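PDB 4V2X: endo-beta-1,4-glucanase (cellulase B) from Bacillus halodurans, which hydrolyses beta-glucans, including xyloglucan and mixed-linkage beta-1,3-1,4-glucans, with a family 5 catalytic module assisted by a family 46 carbohydrate-binding module. Local coordinates for residues Y286-E291 against H563-E568; E336-F341 against F377-A382; G431-L436 against A445-A450; E96-E101 against Q362-H367. All blocks are in the same frame, centred on the assembly; numbering follows the deposited sequence.

In the fold
Contact 2 is the buried one and contact 1 lies at the surface, while contacts 3 and 4 are partly buried. Contacts 2 and 4 belong to the catalytic barrel and are held by apolar groups: methionine, leucine and phenylalanine in contact 2, an isoleucine over a phenylalanine ring in contact 4. Contact 1 joins a barrel loop to the C-terminal carbohydrate-binding module through a tryptophan edge. Contact 3 lies within the Ig-like module and depends on a histidine-carboxylate hydrogen bond. Contacts 1 and 2 touch through the salt bridge R288-E336, and contacts 2 and 4 through F377 against E101. Contact 3 touches none of the others.

Contact 1: residues Y286-E291 against H563-E568; sequences YTRFEE and HFWSGE
W565 has CG anti to its carbonyl carbon (chi1 -76°), and the R288 chain bends at chi2 (-92°); together these bring the far end of the indole against the guanidinium. Its CZ3 stands over the centre of the guanidinium, with W565 CZ3 3.5 Å from R288 CZ. The two planes are 76° apart, so the ring meets the guanidinium face with its rim. The next ring atom, W565 CH2, lies 3.5 Å from T287 O. The T287 side chain passes the same corner from one side of the ring plane, with T287 OG1 3.6 Å from W565 CH2. No hydrogen bond crosses between the segments. R288 NH1 is instead held by S393 and by a salt bridge to E336, which fix the flat group that the indole rests on. W565 NE1 binds a glycerol, probably from the crystallisation liquor. This is a surface contact between modules: the loop before helix 291-309 of the family 5 catalytic module meets the type I turn F564-G567, at the end of strand 556-564 of the C-terminal carbohydrate-binding module. Strand 506-513 meets T287 through T508 and W565 through A507. Strand 395-399 of the Ig-like module places F395 beside R288 and Y397 beside W565, and helix 334-350 supplies E336.

Contact 2: residues E336-F341 against F377-A382; sequences EKLKFF and FDMMRA
M379, F341 and L338 have the most surface buried here, and M380 completes the group. M379 lies against L338. Its CG is anti to the backbone N (chi1 -179°), which carries the chain across to the other helix, where M379 CG lies 3.7 Å from L338 O. Then it bends, and M379 CE ends 4.2 Å from L338 CB. On the same pair, L338 CD2 packs on M379 CB at 4.0 Å. F341 and M380 lie side by side and point the same way. M380 SD is 3.9 Å from F341 CD2 and 4.8 Å from the centroid of the F341 ring. It sits 49° off the ring normal, an oblique Met-aromatic contact. F340 CD2 covers one face of the F341 ring. The backbones come close: the CA atoms of L338 and M379 are 6.6 Å apart. Helix 334-350 precedes the last barrel strand, 354-357, and helix 374-385 follows it. V390 also touches M379, and I345 touches M380. The polar pair K339 and E336 makes its salt bridge away from this interface. No hydrogen bond or salt bridge links the two segments, so this part of the helix pair relies mainly on apolar packing and the Met-aromatic contact.

Contact 3: residues G431-L436 against A445-A450; sequences GQDYEL and AHVLSA
D433 and H446 cross at about a right angle, with the carboxylate and imidazole planes 60° apart. H446 NE2 donates to D433 OD1 at 2.7 Å, and the bond is nearly straight at 172°. The acceptor lies in the ring plane, so the imidazole meets it edge-on. H446 reaches it with CG between its backbone N and carbonyl carbon (chi1 63°). The bond arrives on the anti side of D433 OD1. Q432 NE2 takes the syn side of the same oxygen at 2.8 Å, tilted out of the carboxylate plane. Also at the imidazole edge, Q432 O lies 3.1 Å from H446 CE1. This is a His-carboxylate hydrogen bond within the Ig-like module. It joins the turn before strand 434-437 to the start of helix 445-452, which follows the hairpin partner strand 440-443. D433 also pairs with K444 through the backbone. D433 OD2 takes the backbone N of T429, so both carboxylate oxygens are engaged. The negative charge would probably favour a protonated imidazole. An alanine here removes the acceptor of H446 NE2, Q432 NE2 and the T429 N, and would probably leave the imidazole free to turn and the turn less firmly tied to the helix. Beneath the polar pair, V447 CG2 packs 3.7 Å from D433 CB, crossing it at about a right angle. A423 and L428 touch V447 as well.

Contact 4: residues E96-E101 against Q362-H367; sequences EQIADE and QHFNRH
F364 puts its ring against one side of helix 92-100, where I98 and Q97 meet it. I98 CD1 lies over one face, displaced toward the rim, at 3.6 Å from F364 CD2. It is 4.0 Å from the centroid of the F364 ring and 24° off the normal, a CH-pi contact. Q97 comes to the ring edge, with CB 3.9 Å from F364 CZ. E101 CG is 4.2 Å from F364 CE1 and approaches obliquely. F364 gets there with CG anti to the backbone N (chi1 -160°). An alanine in its place is likely to open a gap beside I98 and Q97, leaving I98 CD1 without its aromatic face. In the next shell W371 meets F364 edge-to-face and hydrogen-bonds E101 OE1 through its NE1. The backbone N of F364 is held by D359 OD2, and L94 also touches the F364 side chain. H367 N reaches N365 OD1 at 2.8 Å, an Asx turn. It lies between the strands of a short antiparallel pair, the weakly bonded 364-365 and 370-371. The fold is the eight-stranded parallel barrel of glycoside hydrolase family 5, and here the chain beyond the last strand, 354-357, packs on the helix that follows the first, 68-70.

Contact 1: residues Y286-E291 against H563-E568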
# COMPACT_ATOMS: atom_id res chain seq x y z
N TYR A 286 -27.31 5.27 -26.04
CA TYR A 286 -26.73 3.92 -26.11
C TYR A 286 -27.83 2.87 -25.97
O TYR A 286 -27.92 2.17 -24.97
CB TYR A 286 -25.63 3.73 -25.06
CG TYR A 286 -24.38 4.49 -25.44
CD1 TYR A 286 -23.42 3.91 -26.26
CD2 TYR A 286 -24.19 5.80 -25.03
CE1 TYR A 286 -22.28 4.61 -26.64
CE2 TYR A 286 -23.06 6.51 -25.40
CZ TYR A 286 -22.11 5.90 -26.21
OH TYR A 286 -20.99 6.60 -26.59
N THR A 287 -28.66 2.81 -27.00
CA THR A 287 -29.76 1.87 -27.08
C THR A 287 -29.32 0.54 -27.68
O THR A 287 -30.00 -0.48 -27.50
CB THR A 287 -30.88 2.46 -27.94
OG1 THR A 287 -30.35 2.78 -29.24
CG2 THR A 287 -31.44 3.72 -27.28
N ARG A 288 -28.21 0.55 -28.41
CA ARG A 288 -27.64 -0.66 -29.00
C ARG A 288 -26.43 -1.12 -28.22
O ARG A 288 -25.70 -0.30 -27.64
CB ARG A 288 -27.21 -0.40 -30.44
CG ARG A 288 -28.34 -0.00 -31.38
CD ARG A 288 -28.94 -1.21 -32.06
NE ARG A 288 -29.78 -0.86 -33.21
CZ ARG A 288 -30.62 -1.70 -33.80
NH1 ARG A 288 -30.74 -2.96 -33.37
NH2 ARG A 288 -31.36 -1.29 -34.82
N PHE A 289 -26.21 -2.43 -28.23
CA PHE A 289 -24.97 -3.04 -27.76
C PHE A 289 -23.93 -2.85 -28.85
O PHE A 289 -23.95 -3.53 -29.87
CB PHE A 289 -25.21 -4.54 -27.48
CG PHE A 289 -23.98 -5.27 -27.03
CD1 PHE A 289 -23.33 -4.91 -25.86
CD2 PHE A 289 -23.47 -6.33 -27.78
CE1 PHE A 289 -22.18 -5.57 -25.44
CE2 PHE A 289 -22.33 -7.00 -27.36
CZ PHE A 289 -21.69 -6.63 -26.19
N GLU A 290 -23.02 -1.90 -28.64
CA GLU A 290 -22.12 -1.45 -29.70
C GLU A 290 -20.65 -1.45 -29.24
O GLU A 290 -20.33 -2.08 -28.24
CB GLU A 290 -22.61 -0.10 -30.28
CG GLU A 290 -22.89 1.01 -29.27
CD GLU A 290 -21.69 1.36 -28.42
OE1 GLU A 290 -20.87 2.19 -28.87
OE2 GLU A 290 -21.55 0.79 -27.32
N GLU A 291 -19.78 -0.78 -29.99
CA GLU A 291 -18.34 -0.87 -29.78
C GLU A 291 -17.87 -0.45 -28.39
O GLU A 291 -16.93 -1.04 -27.85
CB GLU A 291 -17.57 -0.09 -30.86
CG GLU A 291 -17.89 1.40 -30.97
CD GLU A 291 -19.01 1.73 -31.95
OE1 GLU A 291 -19.87 0.87 -32.21
OE2 GLU A 291 -19.01 2.87 -32.45
N HIS A 563 -37.53 8.62 -30.24
CA HIS A 563 -36.94 7.73 -31.23
C HIS A 563 -37.52 6.34 -31.04
O HIS A 563 -37.43 5.77 -29.96
CB HIS A 563 -35.43 7.68 -31.01
CG HIS A 563 -34.75 9.00 -31.17
ND1 HIS A 563 -34.19 9.41 -32.36
CD2 HIS A 563 -34.54 10.01 -30.29
CE1 HIS A 563 -33.67 10.62 -32.21
NE2 HIS A 563 -33.86 11.00 -30.97
N PHE A 564 -38.10 5.80 -32.11
CA PHE A 564 -38.70 4.46 -32.07
C PHE A 564 -37.86 3.48 -32.87
O PHE A 564 -37.14 3.86 -33.79
CB PHE A 564 -40.14 4.51 -32.60
CG PHE A 564 -41.04 5.39 -31.79
CD1 PHE A 564 -41.10 6.76 -32.04
CD2 PHE A 564 -41.80 4.86 -30.76
CE1 PHE A 564 -41.92 7.58 -31.28
CE2 PHE A 564 -42.62 5.68 -30.00
CZ PHE A 564 -42.68 7.04 -30.26
N TRP A 565 -37.96 2.20 -32.51
CA TRP A 565 -37.14 1.16 -33.12
C TRP A 565 -37.42 0.92 -34.60
O TRP A 565 -36.59 0.35 -35.31
CB TRP A 565 -37.27 -0.14 -32.32
CG TRP A 565 -36.49 -0.09 -31.06
CD1 TRP A 565 -36.97 0.01 -29.80
CD2 TRP A 565 -35.06 -0.08 -30.95
NE1 TRP A 565 -35.93 0.06 -28.90
CE2 TRP A 565 -34.75 0.02 -29.58
CE3 TRP A 565 -34.02 -0.14 -31.88
CZ2 TRP A 565 -33.43 0.03 -29.12
CZ3 TRP A 565 -32.71 -0.12 -31.42
CH2 TRP A 565 -32.43 -0.04 -30.04
N SER A 566 -38.59 1.35 -35.06
CA SER A 566 -38.95 1.30 -36.47
C SER A 566 -38.20 2.33 -37.30
O SER A 566 -38.24 2.26 -38.53
CB SER A 566 -40.44 1.59 -36.62
OG SER A 566 -40.74 2.87 -36.10
N GLY A 567 -37.55 3.29 -36.64
CA GLY A 567 -36.92 4.40 -37.32
C GLY A 567 -37.75 5.67 -37.26
O GLY A 567 -37.26 6.74 -37.61
N GLU A 568 -39.01 5.55 -36.82
CA GLU A 568 -39.88 6.70 -36.69
C GLU A 568 -39.35 7.62 -35.60
O GLU A 568 -38.86 7.17 -34.56
CB GLU A 568 -41.32 6.27 -36.35
CG GLU A 568 -42.06 5.60 -37.49
CD GLU A 568 -42.45 6.55 -38.61
OE1 GLU A 568 -42.90 7.68 -38.31
OE2 GLU A 568 -42.33 6.18 -39.79

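Contact 2: residues E336-F341 against F377-A382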
# COMPACT_ATOMS: atom_id res chain seq x y z
N GLU A 336 -30.70 -6.49 -28.08
CA GLU A 336 -29.44 -5.91 -27.63
C GLU A 336 -29.03 -6.51 -26.28
O GLU A 336 -27.85 -6.74 -26.02
CB GLU A 336 -29.55 -4.38 -27.58
CG GLU A 336 -29.99 -3.78 -28.92
CD GLU A 336 -29.06 -4.13 -30.07
OE1 GLU A 336 -27.83 -3.95 -29.93
OE2 GLU A 336 -29.55 -4.57 -31.13
N LYS A 337 -30.02 -6.76 -25.43
CA LYS A 337 -29.81 -7.43 -24.15
C LYS A 337 -29.21 -8.81 -24.38
O LYS A 337 -28.24 -9.20 -23.72
CB LYS A 337 -31.15 -7.55 -23.42
CG LYS A 337 -31.08 -8.24 -22.08
CD LYS A 337 -32.46 -8.71 -21.62
CE LYS A 337 -33.45 -7.56 -21.50
NZ LYS A 337 -34.78 -8.07 -21.09
N LEU A 338 -29.78 -9.56 -25.32
CA LEU A 338 -29.32 -10.91 -25.60
C LEU A 338 -27.89 -10.89 -26.12
O LEU A 338 -27.07 -11.71 -25.70
CB LEU A 338 -30.22 -11.59 -26.63
CG LEU A 338 -31.66 -11.86 -26.18
CD1 LEU A 338 -32.46 -12.41 -27.34
CD2 LEU A 338 -31.71 -12.80 -24.99
N LYS A 339 -27.57 -9.93 -26.99
CA LYS A 339 -26.22 -9.86 -27.54
C LYS A 339 -25.19 -9.49 -26.47
O LYS A 339 -24.09 -10.00 -26.49
CB LYS A 339 -26.15 -8.90 -28.72
CG LYS A 339 -26.86 -9.45 -29.95
CD LYS A 339 -26.82 -8.51 -31.14
CE LYS A 339 -27.78 -7.35 -30.97
NZ LYS A 339 -27.89 -6.54 -32.21
N PHE A 340 -25.57 -8.61 -25.53
CA PHE A 340 -24.71 -8.30 -24.38
C PHE A 340 -24.33 -9.57 -23.62
O PHE A 340 -23.14 -9.82 -23.36
CB PHE A 340 -25.37 -7.30 -23.42
CG PHE A 340 -24.60 -7.08 -22.15
CD1 PHE A 340 -23.56 -6.16 -22.10
CD2 PHE A 340 -24.89 -7.80 -21.00
CE1 PHE A 340 -22.82 -5.98 -20.94
CE2 PHE A 340 -24.16 -7.62 -19.84
CZ PHE A 340 -23.13 -6.69 -19.80
N PHE A 341 -25.33 -10.37 -23.25
CA PHE A 341 -25.06 -11.58 -22.48
C PHE A 341 -24.25 -12.61 -23.27
O PHE A 341 -23.32 -13.21 -22.74
CB PHE A 341 -26.34 -12.19 -21.92
CG PHE A 341 -26.85 -11.48 -20.69
CD1 PHE A 341 -27.65 -10.36 -20.80
CD2 PHE A 341 -26.52 -11.94 -19.42
CE1 PHE A 341 -28.11 -9.70 -19.67
CE2 PHE A 341 -26.98 -11.29 -18.29
CZ PHE A 341 -27.77 -10.16 -18.41
N PHE A 377 -32.72 -16.69 -20.62
CA PHE A 377 -32.12 -17.88 -20.05
C PHE A 377 -31.53 -18.79 -21.12
O PHE A 377 -30.42 -19.28 -20.96
CB PHE A 377 -33.07 -18.69 -19.18
CG PHE A 377 -32.41 -19.91 -18.62
CD1 PHE A 377 -31.44 -19.77 -17.63
CD2 PHE A 377 -32.68 -21.17 -19.13
CE1 PHE A 377 -30.78 -20.88 -17.14
CE2 PHE A 377 -32.03 -22.28 -18.63
CZ PHE A 377 -31.07 -22.14 -17.64
N ASP A 378 -32.28 -19.02 -22.20
CA ASP A 378 -31.81 -19.87 -23.29
C ASP A 378 -30.49 -19.36 -23.85
O ASP A 378 -29.61 -20.14 -24.18
CB ASP A 378 -32.85 -19.97 -24.41
CG ASP A 378 -34.04 -20.86 -24.04
OD1 ASP A 378 -34.03 -21.51 -22.98
OD2 ASP A 378 -35.00 -20.90 -24.84
N MET A 379 -30.35 -18.04 -23.94
CA MET A 379 -29.12 -17.44 -24.45
C MET A 379 -27.98 -17.67 -23.45
O MET A 379 -26.88 -18.03 -23.85
CB MET A 379 -29.30 -15.95 -24.72
CG MET A 379 -28.05 -15.27 -25.27
SD MET A 379 -27.42 -16.02 -26.79
CE MET A 379 -28.26 -15.03 -28.02
N MET A 380 -28.26 -17.48 -22.17
CA MET A 380 -27.23 -17.71 -21.15
C MET A 380 -26.79 -19.17 -21.15
O MET A 380 -25.59 -19.46 -21.15
CB MET A 380 -27.70 -17.29 -19.77
CG MET A 380 -27.80 -15.79 -19.63
SD MET A 380 -28.02 -15.25 -17.92
CE MET A 380 -29.57 -16.03 -17.49
N ARG A 381 -27.77 -20.09 -21.15
CA ARG A 381 -27.49 -21.52 -21.13
C ARG A 381 -26.68 -21.95 -22.35
O ARG A 381 -25.77 -22.75 -22.23
CB ARG A 381 -28.79 -22.33 -21.04
CG ARG A 381 -28.58 -23.84 -21.12
CD ARG A 381 -29.88 -24.62 -21.09
NE ARG A 381 -29.64 -26.02 -21.44
CZ ARG A 381 -30.58 -26.91 -21.74
NH1 ARG A 381 -31.87 -26.57 -21.74
NH2 ARG A 381 -30.24 -28.16 -22.04
N ALA A 382 -27.02 -21.42 -23.53
CA ALA A 382 -26.25 -21.70 -24.74
C ALA A 382 -24.83 -21.19 -24.58
O ALA A 382 -23.86 -21.85 -24.96
CB ALA A 382 -26.90 -21.06 -25.96

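Contact 3: residues G431-L436 against A445-A450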
# COMPACT_ATOMS: atom_id res chain seq x y z
N GLY A 431 -33.97 -20.86 -50.49
CA GLY A 431 -34.07 -20.33 -51.85
C GLY A 431 -35.43 -19.74 -52.13
O GLY A 431 -35.55 -18.55 -52.40
N GLN A 432 -36.46 -20.58 -52.07
CA GLN A 432 -37.83 -20.16 -52.32
C GLN A 432 -38.29 -19.09 -51.33
O GLN A 432 -38.80 -18.05 -51.73
CB GLN A 432 -38.77 -21.37 -52.25
CG GLN A 432 -40.23 -21.07 -52.58
CD GLN A 432 -41.18 -22.12 -52.04
OE1 GLN A 432 -41.16 -23.27 -52.48
NE2 GLN A 432 -42.03 -21.73 -51.08
N ASP A 433 -38.11 -19.37 -50.04
CA ASP A 433 -38.65 -18.52 -48.97
C ASP A 433 -37.62 -17.60 -48.32
O ASP A 433 -38.00 -16.61 -47.69
CB ASP A 433 -39.28 -19.39 -47.89
CG ASP A 433 -40.46 -20.21 -48.39
OD1 ASP A 433 -41.16 -19.75 -49.33
OD2 ASP A 433 -40.68 -21.30 -47.84
N TYR A 434 -36.34 -17.92 -48.45
CA TYR A 434 -35.27 -17.10 -47.90
C TYR A 434 -33.93 -17.40 -48.56
O TYR A 434 -33.75 -18.45 -49.19
CB TYR A 434 -35.16 -17.30 -46.38
CG TYR A 434 -34.65 -18.66 -45.96
CD1 TYR A 434 -35.52 -19.74 -45.81
CD2 TYR A 434 -33.30 -18.86 -45.71
CE1 TYR A 434 -35.06 -20.98 -45.42
CE2 TYR A 434 -32.83 -20.10 -45.32
CZ TYR A 434 -33.71 -21.15 -45.17
OH TYR A 434 -33.23 -22.38 -44.78
N GLU A 435 -32.99 -16.48 -48.40
CA GLU A 435 -31.62 -16.68 -48.85
C GLU A 435 -30.64 -16.22 -47.81
O GLU A 435 -30.88 -15.23 -47.12
CB GLU A 435 -31.35 -15.88 -50.11
CG GLU A 435 -32.20 -16.25 -51.30
CD GLU A 435 -31.81 -15.46 -52.53
OE1 GLU A 435 -30.59 -15.26 -52.73
OE2 GLU A 435 -32.71 -15.04 -53.28
N LEU A 436 -29.52 -16.93 -47.72
CA LEU A 436 -28.38 -16.46 -46.96
C LEU A 436 -27.24 -16.24 -47.92
O LEU A 436 -26.78 -17.17 -48.57
CB LEU A 436 -27.98 -17.47 -45.89
CG LEU A 436 -26.80 -17.05 -45.01
CD1 LEU A 436 -27.14 -15.82 -44.18
CD2 LEU A 436 -26.37 -18.20 -44.12
N ALA A 445 -40.60 -11.55 -49.29
CA ALA A 445 -41.85 -10.83 -49.08
C ALA A 445 -43.07 -11.71 -48.79
O ALA A 445 -43.85 -11.40 -47.89
CB ALA A 445 -42.14 -9.95 -50.30
N HIS A 446 -43.23 -12.79 -49.55
CA HIS A 446 -44.42 -13.64 -49.40
C HIS A 446 -44.49 -14.28 -48.02
O HIS A 446 -45.58 -14.54 -47.52
CB HIS A 446 -44.52 -14.70 -50.51
CG HIS A 446 -43.40 -15.69 -50.53
ND1 HIS A 446 -42.23 -15.48 -51.22
CD2 HIS A 446 -43.28 -16.90 -49.94
CE1 HIS A 446 -41.43 -16.51 -51.06
NE2 HIS A 446 -42.04 -17.40 -50.29
N VAL A 447 -43.34 -14.53 -47.41
CA VAL A 447 -43.28 -15.06 -46.04
C VAL A 447 -43.78 -14.01 -45.05
O VAL A 447 -44.58 -14.30 -44.17
CB VAL A 447 -41.86 -15.50 -45.65
CG1 VAL A 447 -41.80 -15.90 -44.18
CG2 VAL A 447 -41.38 -16.64 -46.55
N LEU A 448 -43.29 -12.78 -45.21
CA LEU A 448 -43.69 -11.68 -44.33
C LEU A 448 -45.16 -11.33 -44.53
O LEU A 448 -45.87 -11.06 -43.57
CB LEU A 448 -42.79 -10.46 -44.57
CG LEU A 448 -41.30 -10.70 -44.28
CD1 LEU A 448 -40.46 -9.53 -44.78
CD2 LEU A 448 -41.05 -10.92 -42.80
N SER A 449 -45.61 -11.35 -45.78
CA SER A 449 -47.02 -11.13 -46.10
C SER A 449 -47.91 -12.20 -45.46
O SER A 449 -48.96 -11.88 -44.92
CB SER A 449 -47.23 -11.08 -47.62
OG SER A 449 -48.59 -10.88 -47.92
N ALA A 450 -47.49 -13.46 -45.49
CA ALA A 450 -48.24 -14.53 -44.82
C ALA A 450 -48.37 -14.29 -43.32
O ALA A 450 -49.42 -14.54 -42.73
CB ALA A 450 -47.62 -15.88 -45.10

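Contact 4: residues E96-E101 against Q362-H367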
# COMPACT_ATOMS: atom_id res chain seq x y z
N GLU A 96 -33.24 -26.63 -5.35
CA GLU A 96 -33.33 -27.78 -6.26
C GLU A 96 -33.49 -27.33 -7.70
O GLU A 96 -32.81 -27.84 -8.59
CB GLU A 96 -34.52 -28.67 -5.89
CG GLU A 96 -34.41 -29.38 -4.55
CD GLU A 96 -35.72 -30.02 -4.10
OE1 GLU A 96 -36.64 -30.17 -4.93
OE2 GLU A 96 -35.83 -30.38 -2.92
N GLN A 97 -34.40 -26.39 -7.92
CA GLN A 97 -34.75 -25.94 -9.27
C GLN A 97 -33.58 -25.21 -9.93
O GLN A 97 -33.30 -25.42 -11.11
CB GLN A 97 -35.98 -25.04 -9.23
CG GLN A 97 -37.26 -25.75 -8.79
CD GLN A 97 -38.01 -26.42 -9.91
OE1 GLN A 97 -37.54 -26.47 -11.05
NE2 GLN A 97 -39.18 -26.97 -9.60
N ILE A 98 -32.89 -24.37 -9.16
CA ILE A 98 -31.72 -23.67 -9.67
C ILE A 98 -30.62 -24.66 -10.06
O ILE A 98 -29.98 -24.52 -11.09
CB ILE A 98 -31.21 -22.61 -8.66
CG1 ILE A 98 -32.14 -21.38 -8.69
CG2 ILE A 98 -29.77 -22.19 -8.93
CD1 ILE A 98 -32.23 -20.66 -10.03
N ALA A 99 -30.43 -25.68 -9.23
CA ALA A 99 -29.45 -26.72 -9.52
C ALA A 99 -29.84 -27.47 -10.80
O ALA A 99 -28.98 -27.77 -11.63
CB ALA A 99 -29.33 -27.68 -8.35
N ASP A 100 -31.13 -27.75 -10.95
CA ASP A 100 -31.63 -28.49 -12.11
C ASP A 100 -31.50 -27.71 -13.41
O ASP A 100 -31.37 -28.31 -14.48
CB ASP A 100 -33.09 -28.91 -11.91
CG ASP A 100 -33.25 -30.03 -10.90
OD1 ASP A 100 -32.25 -30.72 -10.58
OD2 ASP A 100 -34.38 -30.24 -10.42
N GLU A 101 -31.52 -26.38 -13.32
CA GLU A 101 -31.29 -25.53 -14.50
C GLU A 101 -29.82 -25.56 -14.96
O GLU A 101 -29.52 -25.08 -16.05
CB GLU A 101 -31.73 -24.09 -14.23
CG GLU A 101 -33.24 -23.90 -14.11
CD GLU A 101 -33.99 -24.30 -15.36
OE1 GLU A 101 -33.82 -23.65 -16.41
OE2 GLU A 101 -34.77 -25.27 -15.30
N GLN A 362 -35.93 -11.06 -10.13
CA GLN A 362 -36.49 -10.66 -11.43
C GLN A 362 -36.19 -11.60 -12.60
O GLN A 362 -36.75 -11.43 -13.69
CB GLN A 362 -36.04 -9.24 -11.81
CG GLN A 362 -34.60 -9.15 -12.28
CD GLN A 362 -34.07 -7.73 -12.34
OE1 GLN A 362 -32.90 -7.49 -12.05
NE2 GLN A 362 -34.92 -6.80 -12.71
N HIS A 363 -35.29 -12.57 -12.43
CA HIS A 363 -35.00 -13.48 -13.53
C HIS A 363 -35.70 -14.83 -13.35
O HIS A 363 -36.54 -15.20 -14.19
CB HIS A 363 -33.50 -13.65 -13.73
CG HIS A 363 -32.79 -12.37 -14.06
ND1 HIS A 363 -33.24 -11.51 -15.03
CD2 HIS A 363 -31.67 -11.81 -13.54
CE1 HIS A 363 -32.42 -10.47 -15.10
NE2 HIS A 363 -31.46 -10.63 -14.21
N PHE A 364 -35.36 -15.55 -12.29
CA PHE A 364 -36.04 -16.80 -11.96
C PHE A 364 -37.25 -16.50 -11.09
O PHE A 364 -37.11 -15.93 -10.00
CB PHE A 364 -35.10 -17.77 -11.25
CG PHE A 364 -35.55 -19.21 -11.30
CD1 PHE A 364 -35.72 -19.85 -12.52
CD2 PHE A 364 -35.78 -19.92 -10.13
CE1 PHE A 364 -36.12 -21.18 -12.58
CE2 PHE A 364 -36.18 -21.25 -10.18
CZ PHE A 364 -36.35 -21.88 -11.40
N ASN A 365 -38.43 -16.84 -11.58
CA ASN A 365 -39.65 -16.63 -10.83
C ASN A 365 -39.65 -17.57 -9.62
O ASN A 365 -39.74 -18.79 -9.77
CB ASN A 365 -40.86 -16.89 -11.73
CG ASN A 365 -42.18 -16.59 -11.04
OD1 ASN A 365 -42.35 -16.83 -9.84
ND2 ASN A 365 -43.13 -16.09 -11.82
N ARG A 366 -39.58 -16.99 -8.44
CA ARG A 366 -39.43 -17.77 -7.21
C ARG A 366 -40.73 -18.35 -6.69
O ARG A 366 -40.72 -19.12 -5.73
CB ARG A 366 -38.81 -16.91 -6.14
CG ARG A 366 -37.51 -16.31 -6.61
CD ARG A 366 -36.55 -16.24 -5.48
NE ARG A 366 -35.36 -15.49 -5.83
CZ ARG A 366 -34.62 -14.86 -4.93
NH1 ARG A 366 -34.95 -14.91 -3.63
NH2 ARG A 366 -33.54 -14.18 -5.31
N HIS A 367 -41.84 -17.98 -7.31
CA HIS A 367 -43.14 -18.52 -6.92
C HIS A 367 -43.50 -19.73 -7.77
O HIS A 367 -44.06 -20.69 -7.26
CB HIS A 367 -44.20 -17.44 -7.03
CG HIS A 367 -43.91 -16.25 -6.17
ND1 HIS A 367 -44.00 -16.30 -4.79
CD2 HIS A 367 -43.52 -15.00 -6.48
CE1 HIS A 367 -43.68 -15.12 -4.29
NE2 HIS A 367 -43.38 -14.31 -5.30